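PDB 4A27: synaptic vesicle membrane protein VAT-1 homolog-like, which probably acts as an oxidoreductase of the quinone oxidoreductase branch of the zinc-containing alcohol dehydrogenase family, its substrate not established. Local coordinates for residues 313-318 with 336-341; 45-50 with 324-329; 67-72 with 115-120. All blocks are in the same frame, centred on the assembly; numbering follows the deposited sequence.

How the contacts relate
All three contacts lie round one mixed sheet, to which both ends of the chain contribute, consistent with the GroES-like catalytic domain of medium-chain dehydrogenases. Contact 1 pairs strands 313-317 and 337-341 on this sheet, which also holds strand 67-75 of contact 3; their centres are about 12 Å apart, and K337 is salt-bridged to E67. Contact 2, also centred about 12 Å from contact 1, packs helix 44-51 on crossover helix 322-330. Contacts 2 and 3 do not touch, their centres about 20 Å apart. Along the chain contact 3 is nested inside contact 2, whose segments alternate with those of contact 1; the C-terminal strand-helix-strand unit completes a sheet begun by N-terminal strands.

Contact 1. Residues 313-318 with 336-341; sequences VDSLWA and GKLILD
G336 leads into the parallel pairing with its carbonyl O 3.6 Å from D314 CB; its positive phi (87°) suits a residue without a side chain. K337 then offers its carbonyl O to D314 N at 2.7 Å, while its amino group turns away to a hydrogen bond with N43 and a salt bridge with E67. Between the V313-K337 and S315-L338 pairs the register slips by one residue, a beta bulge in which D314 turns its CB toward the other strand. L338 lies alongside W317 and D314, its CG 3.7 Å from S315 OG. Held between its backbone N and carbonyl carbon (chi1 51°), that hydroxyl accepts from W317 NE1 and donates to D314 OD2, itself salt-bridged to R328. I339 N bonds S315 O almost straight on, and I339 O receives W317 N at 2.9 Å while also lying in plane at the indole edge. On the face of V313, L316 CD2 runs alongside I339 and meets its CB at 3.8 Å. L340 CD2 reaches W317 CB, and D341 N closes the pairing on W317 O at 2.7 Å. With helix 322-330 the strands form a beta-alpha-beta unit; W317, L338 and L340 touch that helix, and strand 32-42 flanks strand 337-341.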
loop_
_atom_site.group_PDB
_atom_site.type_symbol
_atom_site.label_atom_id
_atom_site.label_comp_id
_atom_site.label_asym_id
_atom_site.label_seq_id
_atom_site.Cartn_x
_atom_site.Cartn_y
_atom_site.Cartn_z
ATOM N N VAL A 313 23.712 14.185 -11.334
ATOM C CA VAL A 313 24.993 13.950 -10.682
ATOM C C VAL A 313 25.458 15.260 -10.033
ATOM O O VAL A 313 25.573 16.273 -10.680
ATOM C CB VAL A 313 26.036 13.424 -11.648
ATOM C CG1 VAL A 313 27.373 13.212 -10.917
ATOM C CG2 VAL A 313 25.569 12.084 -12.297
ATOM N N ASP A 314 25.700 15.238 -8.736
ATOM C CA ASP A 314 26.115 16.465 -8.041
ATOM C C ASP A 314 27.605 16.791 -8.275
ATOM O O ASP A 314 27.967 17.943 -8.528
ATOM C CB ASP A 314 25.898 16.281 -6.557
ATOM C CG ASP A 314 26.390 17.476 -5.742
ATOM O OD1 ASP A 314 25.738 18.520 -5.764
ATOM O OD2 ASP A 314 27.418 17.361 -5.079
ATOM N N SER A 315 28.452 15.769 -8.165
ATOM C CA SER A 315 29.902 15.961 -8.114
ATOM C C SER A 315 30.649 14.627 -8.209
ATOM O O SER A 315 30.129 13.596 -7.845
ATOM C CB SER A 315 30.276 16.666 -6.813
ATOM O OG SER A 315 29.691 15.969 -5.731
ATOM N N LEU A 316 31.866 14.694 -8.717
ATOM C CA LEU A 316 32.762 13.562 -8.871
ATOM C C LEU A 316 33.933 13.749 -7.943
ATOM O O LEU A 316 34.471 14.835 -7.871
ATOM C CB LEU A 316 33.275 13.544 -10.302
ATOM C CG LEU A 316 32.211 13.419 -11.390
ATOM C CD1 LEU A 316 32.913 13.545 -12.775
ATOM C CD2 LEU A 316 31.413 12.151 -11.309
ATOM N N TRP A 317 34.331 12.680 -7.267
ATOM C CA TRP A 317 35.389 12.696 -6.310
ATOM C C TRP A 317 36.423 11.623 -6.571
ATOM O O TRP A 317 36.081 10.482 -6.929
ATOM C CB TRP A 317 34.770 12.454 -4.925
ATOM C CG TRP A 317 33.725 13.431 -4.609
ATOM C CD1 TRP A 317 32.414 13.396 -5.025
ATOM C CD2 TRP A 317 33.891 14.652 -3.906
ATOM N NE1 TRP A 317 31.756 14.508 -4.583
ATOM C CE2 TRP A 317 32.639 15.301 -3.896
ATOM C CE3 TRP A 317 34.975 15.270 -3.281
ATOM C CZ2 TRP A 317 32.438 16.530 -3.255
ATOM C CZ3 TRP A 317 34.786 16.484 -2.652
ATOM C CH2 TRP A 317 33.511 17.094 -2.616
ATOM N N ALA A 318 37.689 11.965 -6.305
ATOM C CA ALA A 318 38.790 10.992 -6.343
ATOM C C ALA A 318 38.614 9.981 -5.207
ATOM O O ALA A 318 37.951 10.275 -4.215
ATOM C CB ALA A 318 40.172 11.728 -6.173
ATOM N N GLY A 336 21.448 16.045 -6.100
ATOM C CA GLY A 336 21.717 14.802 -6.827
ATOM C C GLY A 336 22.863 14.028 -6.205
ATOM O O GLY A 336 23.279 14.278 -5.070
ATOM N N LYS A 337 23.382 13.091 -6.969
ATOM C CA LYS A 337 24.227 12.018 -6.443
ATOM C C LYS A 337 25.695 12.382 -6.372
ATOM O O LYS A 337 26.190 13.065 -7.239
ATOM C CB LYS A 337 24.125 10.834 -7.416
ATOM C CG LYS A 337 24.760 9.564 -6.918
ATOM C CD LYS A 337 23.769 8.667 -6.252
ATOM C CE LYS A 337 24.420 7.445 -5.597
ATOM N NZ LYS A 337 23.447 6.489 -5.031
ATOM N N LEU A 338 26.395 11.912 -5.357
ATOM C CA LEU A 338 27.842 12.081 -5.311
ATOM C C LEU A 338 28.438 10.782 -5.805
ATOM O O LEU A 338 28.000 9.717 -5.413
ATOM C CB LEU A 338 28.333 12.371 -3.878
ATOM C CG LEU A 338 27.896 13.726 -3.322
ATOM C CD1 LEU A 338 26.375 13.739 -3.089
ATOM C CD2 LEU A 338 28.692 14.026 -2.067
ATOM N N ILE A 339 29.456 10.876 -6.644
ATOM C CA ILE A 339 30.063 9.733 -7.250
ATOM C C ILE A 339 31.549 9.705 -7.016
ATOM O O ILE A 339 32.217 10.712 -7.156
ATOM C CB ILE A 339 29.906 9.798 -8.786
ATOM C CG1 ILE A 339 28.448 9.589 -9.144
ATOM C CG2 ILE A 339 30.804 8.749 -9.440
ATOM C CD1 ILE A 339 27.876 8.304 -8.531
ATOM N N LEU A 340 32.058 8.526 -6.644
ATOM C CA LEU A 340 33.495 8.314 -6.547
ATOM C C LEU A 340 33.949 7.888 -7.938
ATOM O O LEU A 340 33.494 6.860 -8.447
ATOM C CB LEU A 340 33.806 7.190 -5.590
ATOM C CG LEU A 340 33.443 7.399 -4.124
ATOM C CD1 LEU A 340 34.184 6.355 -3.270
ATOM C CD2 LEU A 340 33.776 8.834 -3.697
ATOM N N ASP A 341 34.802 8.680 -8.543
ATOM C CA ASP A 341 35.278 8.424 -9.901
ATOM C C ASP A 341 36.732 7.896 -9.804
ATOM O O ASP A 341 37.651 8.646 -9.480
ATOM C CB ASP A 341 35.199 9.738 -10.675
ATOM C CG ASP A 341 35.611 9.605 -12.096
ATOM O OD1 ASP A 341 36.460 8.735 -12.382
ATOM O OD2 ASP A 341 35.120 10.414 -12.908
#

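Contact 2. Residues 45-50 with 324-329; sequences IDLMVR and EAMQRI
M326 reaches across to helix 44-51 between D46, L47 and R50. Its chain is extended beyond CG (chi2 -170°, chi3 157°), which carries the methyl CE to 3.3 Å from D46 O and 3.8 Å from D46 CB. L47 slides past it in the opposite direction: CD1 rests on M326 CG at 3.9 Å, while CD2 reaches M326 O at 3.6 Å and I329 CG2 at 4.0 Å. The L47 methyls therefore bridge one turn of helix 322-330, and an alanine here would probably open a gap beside M326 and leave I329 CG2 without its partner. R50 bends at chi2 and chi3 so that NE lies 3.9 Å from M326 SD, obliquely to the guanidinium. Further out, D46 OD2 accepts from N43 N, R50 has a backbone bond to G13 and a weak one from NH1 to G13 O, and L42 lies against M326 and I329. The segment axes pass 10.4 Å apart at 111°, a steep crossing bridged mainly by M326 and L47, which joins N-terminal helix 44-51 to the crossover helix of the C-terminal beta-alpha-beta unit. The contact is thus mainly apolar; buried R50 NE has no hydrogen-bonding partner in the model, and the polarisable sulfur beside it would probably offer only slight compensation.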
loop_
_atom_site.group_PDB
_atom_site.type_symbol
_atom_site.label_atom_id
_atom_site.label_comp_id
_atom_site.label_asym_id
_atom_site.label_seq_id
_atom_site.Cartn_x
_atom_site.Cartn_y
_atom_site.Cartn_z
ATOM N N ILE A 45 23.588 5.475 3.616
ATOM C CA ILE A 45 23.924 4.282 4.378
ATOM C C ILE A 45 25.456 4.119 4.601
ATOM O O ILE A 45 25.897 3.643 5.678
ATOM C CB ILE A 45 23.290 3.020 3.722
ATOM C CG1 ILE A 45 23.395 1.806 4.662
ATOM C CG2 ILE A 45 23.968 2.704 2.384
ATOM C CD1 ILE A 45 22.531 1.896 5.891
ATOM N N ASP A 46 26.267 4.544 3.623
ATOM C CA ASP A 46 27.734 4.498 3.766
ATOM C C ASP A 46 28.202 5.310 4.987
ATOM O O ASP A 46 29.144 4.917 5.689
ATOM C CB ASP A 46 28.473 4.950 2.471
ATOM C CG ASP A 46 28.058 4.139 1.218
ATOM O OD1 ASP A 46 27.972 2.894 1.293
ATOM O OD2 ASP A 46 27.839 4.730 0.132
ATOM N N LEU A 47 27.542 6.431 5.258
ATOM C CA LEU A 47 27.858 7.224 6.458
ATOM C C LEU A 47 27.492 6.472 7.735
ATOM O O LEU A 47 28.202 6.550 8.726
ATOM C CB LEU A 47 27.158 8.578 6.449
ATOM C CG LEU A 47 27.762 9.610 5.505
ATOM C CD1 LEU A 47 27.571 9.141 4.054
ATOM C CD2 LEU A 47 27.135 10.986 5.762
ATOM N N MET A 48 26.420 5.710 7.671
ATOM C CA MET A 48 25.982 4.887 8.796
ATOM C C MET A 48 26.911 3.695 9.040
ATOM O O MET A 48 27.200 3.363 10.200
ATOM C CB MET A 48 24.562 4.373 8.556
ATOM C CG MET A 48 23.489 5.471 8.374
ATOM S SD MET A 48 23.290 6.528 9.835
ATOM C CE MET A 48 24.480 7.850 9.501
ATOM N N VAL A 49 27.325 3.032 7.956
ATOM C CA VAL A 49 28.296 1.944 8.041
ATOM C C VAL A 49 29.584 2.477 8.666
ATOM O O VAL A 49 30.180 1.822 9.510
ATOM C CB VAL A 49 28.620 1.314 6.642
ATOM N N ARG A 50 29.978 3.687 8.287
ATOM C CA ARG A 50 31.193 4.319 8.828
ATOM C C ARG A 50 31.151 4.542 10.350
ATOM O O ARG A 50 32.163 4.370 11.030
ATOM C CB ARG A 50 31.450 5.647 8.124
ATOM C CG ARG A 50 32.882 6.128 8.236
ATOM C CD ARG A 50 33.038 7.357 9.107
ATOM N NE ARG A 50 32.358 8.505 8.517
ATOM C CZ ARG A 50 31.421 9.243 9.111
ATOM N NH1 ARG A 50 31.040 9.012 10.364
ATOM N NH2 ARG A 50 30.878 10.251 8.443
ATOM N N GLU A 324 35.852 13.962 2.210
ATOM C CA GLU A 324 35.211 15.240 1.851
ATOM C C GLU A 324 33.817 15.040 1.210
ATOM O O GLU A 324 32.903 15.824 1.452
ATOM C CB GLU A 324 36.113 16.053 0.929
ATOM C CG GLU A 324 35.636 17.475 0.694
ATOM C CD GLU A 324 36.568 18.331 -0.196
ATOM O OE1 GLU A 324 37.753 17.949 -0.454
ATOM O OE2 GLU A 324 36.075 19.398 -0.639
ATOM N N ALA A 325 33.649 13.986 0.417
ATOM C CA ALA A 325 32.347 13.716 -0.155
ATOM C C ALA A 325 31.331 13.352 0.944
ATOM O O ALA A 325 30.188 13.809 0.910
ATOM C CB ALA A 325 32.445 12.620 -1.166
ATOM N N MET A 326 31.731 12.483 1.869
ATOM C CA MET A 326 30.867 12.108 2.988
ATOM C C MET A 326 30.441 13.290 3.808
ATOM O O MET A 326 29.280 13.388 4.228
ATOM C CB MET A 326 31.562 11.118 3.906
ATOM C CG MET A 326 31.416 9.706 3.400
ATOM S SD MET A 326 31.968 8.542 4.625
ATOM C CE MET A 326 31.090 7.077 4.125
ATOM N N GLN A 327 31.378 14.206 4.013
ATOM C CA GLN A 327 31.097 15.416 4.765
ATOM C C GLN A 327 30.027 16.193 4.068
ATOM O O GLN A 327 29.088 16.695 4.696
ATOM C CB GLN A 327 32.350 16.261 4.878
ATOM C CG GLN A 327 32.167 17.536 5.669
ATOM C CD GLN A 327 31.916 17.245 7.163
ATOM O OE1 GLN A 327 32.709 16.551 7.798
ATOM N NE2 GLN A 327 30.792 17.746 7.707
ATOM N N ARG A 328 30.131 16.289 2.750
ATOM C CA ARG A 328 29.111 17.032 1.983
ATOM C C ARG A 328 27.713 16.419 2.095
ATOM O O ARG A 328 26.719 17.138 2.189
ATOM C CB ARG A 328 29.569 17.156 0.534
ATOM C CG ARG A 328 28.646 17.976 -0.405
ATOM C CD ARG A 328 29.305 17.995 -1.778
ATOM N NE ARG A 328 28.471 18.544 -2.856
ATOM C CZ ARG A 328 28.628 19.756 -3.391
ATOM N NH1 ARG A 328 29.554 20.604 -2.930
ATOM N NH2 ARG A 328 27.835 20.134 -4.386
ATOM N N ILE A 329 27.622 15.091 2.080
ATOM C CA ILE A 329 26.334 14.411 2.253
ATOM C C ILE A 329 25.793 14.647 3.670
ATOM O O ILE A 329 24.604 14.912 3.851
ATOM C CB ILE A 329 26.441 12.887 2.042
ATOM C CG1 ILE A 329 26.742 12.566 0.592
ATOM C CG2 ILE A 329 25.143 12.192 2.450
ATOM C CD1 ILE A 329 27.082 11.115 0.369
#

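Contact 3. Residues 67-72 with 115-120; sequences ECSGIV and MSFSEA
S69 and F117 meet where strand 67-75 runs past the first turn of helix 117-121, the hydroxyl of one on the backbone of the other. S69 OG stands between its own backbone N and carbonyl carbon and donates to F117 O at 2.6 Å. The approach is bent, 123° at the carbonyl oxygen, and the hydroxyl is tilted 29° from the carbonyl plane. F117 directs its CB toward the strand, and its CG lies anti to its carbonyl carbon (chi1 -68°), which lays the ring along the chain from G70 to I71. Both S69 OG and G70 O lie near the ring plane at its edge, CE1 coming within 3.7 Å of G70 O. CZ, farther out, meets I71 CG1 obliquely at 3.8 Å. One turn on, A120 CB packs on S69 CB at 3.7 Å, flanking the hydroxyl bond with an apolar touch. The helix start is secured by a capping box: S116 OG accepts from E119 N at 3.2 Å, and S116 N gives a weak bond back to E119 OE1. Beyond the pair, R87 makes a cation-pi contact with F117, the K38 side chain touches that of F117, and E119 is salt-bridged to K310. The contact thus seats the start of helix 117-121 on the mixed sheet, consistent with the GroES-like fold. The only hydrogen bond between the two segments engages the carbonyl of the first helical residue, so S69 helps hold the helix start against the sheet, while F117 CZ on I71 and the A120 methyl on S69 CB add apolar contact. That bond gives buried S69 OG a polar partner, and the positive charge of R87 would probably be eased by the aromatic ring.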
loop_
_atom_site.group_PDB
_atom_site.type_symbol
_atom_site.label_atom_id
_atom_site.label_comp_id
_atom_site.label_asym_id
_atom_site.label_seq_id
_atom_site.Cartn_x
_atom_site.Cartn_y
_atom_site.Cartn_z
ATOM N N GLU A 67 27.243 0.067 -4.549
ATOM C CA GLU A 67 26.743 0.444 -5.890
ATOM C C GLU A 67 27.938 0.849 -6.691
ATOM O O GLU A 67 28.720 1.653 -6.230
ATOM C CB GLU A 67 25.788 1.615 -5.711
ATOM C CG GLU A 67 25.284 2.321 -6.929
ATOM C CD GLU A 67 24.362 3.476 -6.523
ATOM O OE1 GLU A 67 24.635 4.184 -5.511
ATOM O OE2 GLU A 67 23.348 3.616 -7.193
ATOM N N CYS A 68 28.103 0.287 -7.882
ATOM C CA CYS A 68 29.208 0.625 -8.719
ATOM C C CYS A 68 28.841 0.425 -10.179
ATOM O O CYS A 68 27.787 -0.138 -10.505
ATOM C CB CYS A 68 30.427 -0.239 -8.358
ATOM S SG CYS A 68 30.245 -2.001 -8.877
ATOM N N SER A 69 29.721 0.905 -11.061
ATOM C CA SER A 69 29.618 0.597 -12.496
ATOM C C SER A 69 31.021 0.332 -13.029
ATOM O O SER A 69 32.021 0.792 -12.477
ATOM C CB SER A 69 28.962 1.744 -13.272
ATOM O OG SER A 69 29.778 2.921 -13.219
ATOM N N GLY A 70 31.099 -0.445 -14.098
ATOM C CA GLY A 70 32.377 -0.690 -14.726
ATOM C C GLY A 70 32.279 -1.702 -15.874
ATOM O O GLY A 70 31.219 -1.868 -16.491
ATOM N N ILE A 71 33.405 -2.357 -16.165
ATOM C CA ILE A 71 33.555 -3.268 -17.320
ATOM C C ILE A 71 33.759 -4.704 -16.828
ATOM O O ILE A 71 34.552 -4.933 -15.908
ATOM C CB ILE A 71 34.737 -2.813 -18.215
ATOM C CG1 ILE A 71 34.457 -1.423 -18.771
ATOM C CG2 ILE A 71 34.981 -3.771 -19.388
ATOM C CD1 ILE A 71 35.615 -0.852 -19.642
ATOM N N VAL A 72 32.962 -5.635 -17.359
ATOM C CA VAL A 72 33.132 -7.054 -17.072
ATOM C C VAL A 72 34.489 -7.496 -17.585
ATOM O O VAL A 72 34.786 -7.448 -18.798
ATOM C CB VAL A 72 32.050 -7.940 -17.729
ATOM C CG1 VAL A 72 32.299 -9.421 -17.399
ATOM C CG2 VAL A 72 30.667 -7.514 -17.298
ATOM N N MET A 115 24.947 5.615 -21.911
ATOM C CA MET A 115 25.053 5.916 -20.497
ATOM C C MET A 115 26.521 5.874 -20.026
ATOM O O MET A 115 27.175 4.865 -20.154
ATOM C CB MET A 115 24.175 4.936 -19.706
ATOM C CG MET A 115 24.119 5.241 -18.213
ATOM S SD MET A 115 23.121 4.035 -17.276
ATOM C CE MET A 115 21.502 4.658 -17.753
ATOM N N SER A 116 27.022 6.975 -19.464
ATOM C CA SER A 116 28.403 7.070 -19.038
ATOM C C SER A 116 28.538 6.281 -17.738
ATOM O O SER A 116 27.509 5.931 -17.126
ATOM C CB SER A 116 28.769 8.520 -18.743
ATOM O OG SER A 116 28.065 8.937 -17.598
ATOM N N PHE A 117 29.772 5.986 -17.331
ATOM C CA PHE A 117 29.985 5.198 -16.095
ATOM C C PHE A 117 29.546 5.961 -14.849
ATOM O O PHE A 117 29.036 5.347 -13.900
ATOM C CB PHE A 117 31.442 4.746 -15.932
ATOM C CG PHE A 117 31.866 3.732 -16.954
ATOM C CD1 PHE A 117 31.362 2.440 -16.909
ATOM C CD2 PHE A 117 32.723 4.080 -17.984
ATOM C CE1 PHE A 117 31.731 1.495 -17.858
ATOM C CE2 PHE A 117 33.081 3.148 -18.946
ATOM C CZ PHE A 117 32.584 1.854 -18.877
ATOM N N SER A 118 29.758 7.282 -14.838
ATOM C CA SER A 118 29.357 8.114 -13.699
ATOM C C SER A 118 27.819 8.159 -13.568
ATOM O O SER A 118 27.289 7.991 -12.490
ATOM C CB SER A 118 29.959 9.527 -13.769
ATOM O OG SER A 118 29.534 10.199 -14.930
ATOM N N GLU A 119 27.091 8.349 -14.659
ATOM C CA GLU A 119 25.620 8.221 -14.620
ATOM C C GLU A 119 25.143 6.869 -14.093
ATOM O O GLU A 119 24.141 6.801 -13.359
ATOM C CB GLU A 119 25.032 8.356 -16.019
ATOM C CG GLU A 119 24.608 9.722 -16.408
ATOM C CD GLU A 119 23.905 9.734 -17.770
ATOM O OE1 GLU A 119 24.449 9.187 -18.752
ATOM O OE2 GLU A 119 22.811 10.296 -17.855
ATOM N N ALA A 120 25.805 5.793 -14.561
ATOM C CA ALA A 120 25.411 4.441 -14.254
ATOM C C ALA A 120 25.557 4.121 -12.761
ATOM O O ALA A 120 24.714 3.422 -12.209
ATOM C CB ALA A 120 26.226 3.382 -15.121
#